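Local coordinates for nitroreductase-like family protein (Bacillus cereus, PDB 2I7H) that belongs to the nitroreductase-like family of FMN-dependent alpha+beta proteins and forms a two-chain assembly with bound flavin mononucleotide, at residues 31-36 and 121-126; 114-119 and 158-163. One frame throughout, in Å; residues are numbered along the deposited sequence.

Contact 1 (31-36 and 121-126); sequences DLLIEL and QNFQLL
The CB of Leu36 lies against the CD1-CE1 side of the Phe123 ring, approaching it obliquely, 3.7 Å from Phe123 CE1. The backbone of the preceding turn meets the same ring differently: the carbonyl oxygen of Leu33 sits at the ring edge, near the ring plane, 4.2 Å from Phe123 CE1. Leu33 adds a looser touch of its own through CD2, 4.3 Å from Phe123 CZ. Phe123 reaches both leucines because its CG stands anti to the backbone N (chi1 176°), which carries the ring away from its own helix and over to the 31-36 backbone.

One turn further along, the side chains of Leu36 and Leu126 lie alongside each other and run antiparallel. The CD1 methyl of Leu126 reaches back to the carbonyl oxygen of Leu36, 3.5 Å away, while Leu36 CD2 settles 4.1 Å from Leu126 CB. Here the backbones come nearest, with the two CA atoms of Leu36 and Leu126 6.2 Å apart.

No hydrogen bond joins the two segments; the four touching residues are buried, and the side chains that meet are all apolar, though two backbone carbonyl oxygens also take part. Leu37 and Ala40 of the same helix as Leu36 extend the packing on Phe123, and Leu163 of strand 157-167 also touches the ring. Polar ties flank this core: Glu35 forms a salt bridge with Arg130, and Asn122 ND2 bonds to Ala40 O. With axes 10.5 Å apart and running at 129° to one another, the segments form a steeply inclined helix-helix interface, through which helix 30-40 packs on the long helix 106-129 of the nitroreductase-family alpha+beta fold.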
# COMPACT_ATOMS: atom_id res chain seq x y z
N ASP A 31 -6.54 -15.82 16.78
CA ASP A 31 -5.10 -15.99 16.89
C ASP A 31 -4.44 -16.01 15.52
O ASP A 31 -3.29 -15.62 15.37
CB ASP A 31 -4.78 -17.28 17.64
CG ASP A 31 -4.86 -17.12 19.16
OD1 ASP A 31 -5.22 -16.02 19.64
OD2 ASP A 31 -4.54 -18.10 19.88
N LEU A 32 -5.18 -16.49 14.53
CA LEU A 32 -4.75 -16.42 13.15
C LEU A 32 -4.72 -14.98 12.62
O LEU A 32 -3.77 -14.58 11.94
CB LEU A 32 -5.67 -17.29 12.29
CG LEU A 32 -5.45 -17.26 10.79
CD1 LEU A 32 -4.07 -17.77 10.45
CD2 LEU A 32 -6.52 -18.08 10.10
N LEU A 33 -5.76 -14.20 12.93
CA LEU A 33 -5.82 -12.82 12.47
C LEU A 33 -4.70 -12.02 13.12
O LEU A 33 -4.13 -11.14 12.48
CB LEU A 33 -7.18 -12.18 12.80
CG LEU A 33 -8.40 -12.79 12.11
CD1 LEU A 33 -9.63 -12.21 12.68
CD2 LEU A 33 -8.34 -12.52 10.61
N ILE A 34 -4.40 -12.34 14.37
CA ILE A 34 -3.34 -11.64 15.09
C ILE A 34 -1.99 -12.04 14.50
O ILE A 34 -1.09 -11.22 14.39
CB ILE A 34 -3.41 -11.95 16.62
CG1 ILE A 34 -4.60 -11.22 17.25
CG2 ILE A 34 -2.09 -11.61 17.34
CD1 ILE A 34 -5.03 -11.85 18.57
N GLU A 35 -1.87 -13.31 14.13
CA GLU A 35 -0.65 -13.82 13.51
C GLU A 35 -0.40 -13.08 12.19
O GLU A 35 0.68 -12.53 11.99
CB GLU A 35 -0.71 -15.35 13.33
CG GLU A 35 0.45 -15.90 12.54
CD GLU A 35 0.52 -17.43 12.50
OE1 GLU A 35 1.39 -17.94 11.76
OE2 GLU A 35 -0.25 -18.13 13.22
N LEU A 36 -1.40 -13.05 11.33
CA LEU A 36 -1.36 -12.34 10.04
C LEU A 36 -1.06 -10.85 10.13
O LEU A 36 -0.24 -10.33 9.35
CB LEU A 36 -2.67 -12.58 9.25
CG LEU A 36 -2.93 -14.07 8.93
CD1 LEU A 36 -4.15 -14.26 8.12
CD2 LEU A 36 -1.75 -14.66 8.22
N GLN A 121 -2.35 -3.98 2.48
CA GLN A 121 -2.07 -4.80 1.33
C GLN A 121 -1.27 -6.06 1.71
O GLN A 121 -1.61 -7.15 1.26
CB GLN A 121 -1.36 -4.00 0.23
CG GLN A 121 -0.88 -4.86 -0.94
CD GLN A 121 -1.99 -5.50 -1.76
OE1 GLN A 121 -1.72 -6.16 -2.77
NE2 GLN A 121 -3.23 -5.33 -1.33
N ASN A 122 -0.23 -5.89 2.54
CA ASN A 122 0.48 -7.03 3.12
C ASN A 122 -0.50 -8.00 3.73
O ASN A 122 -0.44 -9.20 3.49
CB ASN A 122 1.39 -6.58 4.26
CG ASN A 122 2.71 -6.05 3.80
OD1 ASN A 122 3.12 -6.18 2.65
ND2 ASN A 122 3.42 -5.46 4.74
N PHE A 123 -1.39 -7.47 4.58
CA PHE A 123 -2.35 -8.29 5.30
C PHE A 123 -3.23 -9.06 4.32
O PHE A 123 -3.50 -10.24 4.54
CB PHE A 123 -3.26 -7.45 6.19
CG PHE A 123 -4.30 -8.27 6.86
CD1 PHE A 123 -4.00 -8.98 8.05
CD2 PHE A 123 -5.54 -8.43 6.27
CE1 PHE A 123 -4.96 -9.78 8.62
CE2 PHE A 123 -6.50 -9.23 6.85
CZ PHE A 123 -6.22 -9.90 8.01
N GLN A 124 -3.68 -8.39 3.27
CA GLN A 124 -4.57 -9.01 2.28
C GLN A 124 -3.89 -10.18 1.58
O GLN A 124 -4.51 -11.21 1.36
CB GLN A 124 -5.06 -7.97 1.28
CG GLN A 124 -6.12 -6.96 1.80
CD GLN A 124 -6.78 -6.24 0.59
OE1 GLN A 124 -6.08 -5.82 -0.33
NE2 GLN A 124 -8.09 -6.17 0.56
N LEU A 125 -2.59 -10.01 1.29
CA LEU A 125 -1.76 -11.04 0.68
C LEU A 125 -1.52 -12.23 1.61
O LEU A 125 -1.75 -13.37 1.25
CB LEU A 125 -0.41 -10.42 0.22
CG LEU A 125 -0.52 -9.41 -0.91
CD1 LEU A 125 0.86 -8.80 -1.27
CD2 LEU A 125 -1.21 -10.05 -2.11
N LEU A 126 -1.07 -11.92 2.81
CA LEU A 126 -0.95 -12.89 3.90
C LEU A 126 -2.22 -13.71 4.14
O LEU A 126 -2.16 -14.93 4.30
CB LEU A 126 -0.51 -12.17 5.18
CG LEU A 126 0.92 -11.60 5.11
CD1 LEU A 126 1.16 -10.50 6.11
CD2 LEU A 126 1.97 -12.70 5.30

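Contact 2 (114-119 and 158-163); sequences AATCAF and RIVGIL
A helix-on-sheet contact of the nitroreductase fold brings helix 106-129 down on strand 157-167, at a classic beta bulge where Val160 and Gly161 are both paired with Val98 of strand 94-101. Val160 carries the strand's share of the contact, with both methyls engaged. Its CG2 meets the CG2 methyl of Thr116 at 3.6 Å, the two side chains crossing at a slant, and Val160 CB lies 3.9 Å from the same Thr116 methyl. The other branch, Val160 CG1, reaches across to Cys117, whose SG is 3.9 Å away. One valine thus touches two successive residues of the helix.

The rotation of Thr116 separates its polar and apolar branches. CG2 stands anti to the backbone N and meets the strand, whereas OG1, beside that N (chi1 -61°), hydrogen-bonds to Asp112 O one turn back in the helix. The buried hydroxyl is thereby satisfied within its own helix, and a methyl is presented to Val160. No hydrogen bond crosses between the segments.

Ala114, at the start of 114-119, belongs to an FMN pocket, and the Cys117 side chain is about 6 Å from a bound FMN. Cys117 also packs on Ala114 of the second subunit, so the helix meets the sheet and the subunit interface in the same turn. Around the contact, Val98 and Met100 of strand 94-101 also touch Thr116, Met120 of the same helix also touches Val160, and Val160 O accepts a hydrogen bond from Trp136 NE1 of strand 132-137, while Ile159 packs on helix 145-150.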
# COMPACT_ATOMS: atom_id res chain seq x y z
N ALA A 114 0.60 6.09 3.35
CA ALA A 114 1.31 5.14 2.49
C ALA A 114 1.66 3.83 3.23
O ALA A 114 1.33 2.72 2.76
CB ALA A 114 2.57 5.79 1.90
N ALA A 115 2.31 3.98 4.38
CA ALA A 115 2.70 2.87 5.24
C ALA A 115 1.48 2.09 5.70
O ALA A 115 1.51 0.85 5.76
CB ALA A 115 3.52 3.38 6.46
N THR A 116 0.41 2.80 6.05
CA THR A 116 -0.78 2.11 6.53
C THR A 116 -1.46 1.32 5.39
O THR A 116 -1.89 0.22 5.61
CB THR A 116 -1.71 3.06 7.24
OG1 THR A 116 -1.03 3.61 8.36
CG2 THR A 116 -2.93 2.34 7.70
N CYS A 117 -1.44 1.85 4.16
CA CYS A 117 -1.88 1.11 2.99
C CYS A 117 -1.01 -0.10 2.63
O CYS A 117 -1.56 -1.12 2.20
CB CYS A 117 -2.02 2.03 1.79
SG CYS A 117 -3.23 3.31 2.06
N ALA A 118 0.31 0.02 2.80
CA ALA A 118 1.25 -1.07 2.58
C ALA A 118 0.98 -2.22 3.58
O ALA A 118 1.00 -3.38 3.19
CB ALA A 118 2.79 -0.56 2.65
N PHE A 119 0.77 -1.88 4.86
CA PHE A 119 0.36 -2.83 5.91
C PHE A 119 -0.92 -3.57 5.55
O PHE A 119 -0.98 -4.80 5.69
CB PHE A 119 0.25 -2.05 7.24
CG PHE A 119 -0.48 -2.77 8.34
CD1 PHE A 119 0.19 -3.69 9.15
CD2 PHE A 119 -1.80 -2.44 8.64
CE1 PHE A 119 -0.47 -4.31 10.15
CE2 PHE A 119 -2.46 -3.06 9.63
CZ PHE A 119 -1.82 -4.01 10.40
N ARG A 158 -7.62 9.03 11.54
CA ARG A 158 -8.11 8.75 10.22
C ARG A 158 -8.32 7.26 10.03
O ARG A 158 -7.49 6.45 10.45
CB ARG A 158 -7.13 9.27 9.16
CG ARG A 158 -7.47 8.84 7.76
CD ARG A 158 -6.33 9.13 6.80
NE ARG A 158 -6.17 10.57 6.52
CZ ARG A 158 -6.67 11.19 5.45
NH1 ARG A 158 -7.38 10.50 4.57
NH2 ARG A 158 -6.48 12.51 5.27
N ILE A 159 -9.44 6.91 9.41
CA ILE A 159 -9.77 5.53 9.12
C ILE A 159 -9.33 5.27 7.70
O ILE A 159 -9.87 5.84 6.75
CB ILE A 159 -11.28 5.22 9.33
CG1 ILE A 159 -11.68 5.49 10.78
CG2 ILE A 159 -11.63 3.79 8.85
CD1 ILE A 159 -13.17 5.26 11.07
N VAL A 160 -8.32 4.43 7.57
CA VAL A 160 -7.79 4.06 6.26
C VAL A 160 -8.64 3.00 5.56
O VAL A 160 -8.78 3.04 4.34
CB VAL A 160 -6.33 3.63 6.37
CG1 VAL A 160 -5.76 3.41 5.01
CG2 VAL A 160 -5.55 4.74 7.12
N GLY A 161 -9.23 2.08 6.32
CA GLY A 161 -10.09 1.08 5.73
C GLY A 161 -10.75 0.23 6.78
O GLY A 161 -10.31 0.17 7.93
N ILE A 162 -11.86 -0.40 6.38
CA ILE A 162 -12.45 -1.46 7.18
C ILE A 162 -12.30 -2.72 6.37
O ILE A 162 -12.81 -2.82 5.27
CB ILE A 162 -13.92 -1.21 7.57
CG1 ILE A 162 -14.04 0.16 8.27
CG2 ILE A 162 -14.47 -2.40 8.45
CD1 ILE A 162 -15.39 0.47 8.91
N LEU A 163 -11.55 -3.68 6.90
CA LEU A 163 -11.37 -4.95 6.22
C LEU A 163 -12.42 -5.94 6.70
O LEU A 163 -12.57 -6.14 7.90
CB LEU A 163 -9.97 -5.51 6.48
CG LEU A 163 -8.75 -4.78 5.96
CD1 LEU A 163 -7.64 -5.12 6.91
CD2 LEU A 163 -8.43 -5.25 4.52

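From the N terminus, helix 30-40 comes first; contact 1 joins it to helix 106-129, closing a loop of 84 residues that includes strands 53-58 and 94-101. Contact 2 starts on the same long helix, just before 121-126, and closes a 38-residue loop through strand 132-137 and helix 145-150 to strand 157-167. Because 114-119 lies inside the first loop and 158-163 beyond it, the two contacts cross. Their centres are 13 Å apart, and Leu163, at the end of 158-163, packs beside Gln124 of contact 1 in the conformer modelled. Helix 106-129 thus packs on both helix 30-40 and the antiparallel sheet, and both contacts also touch the second subunit.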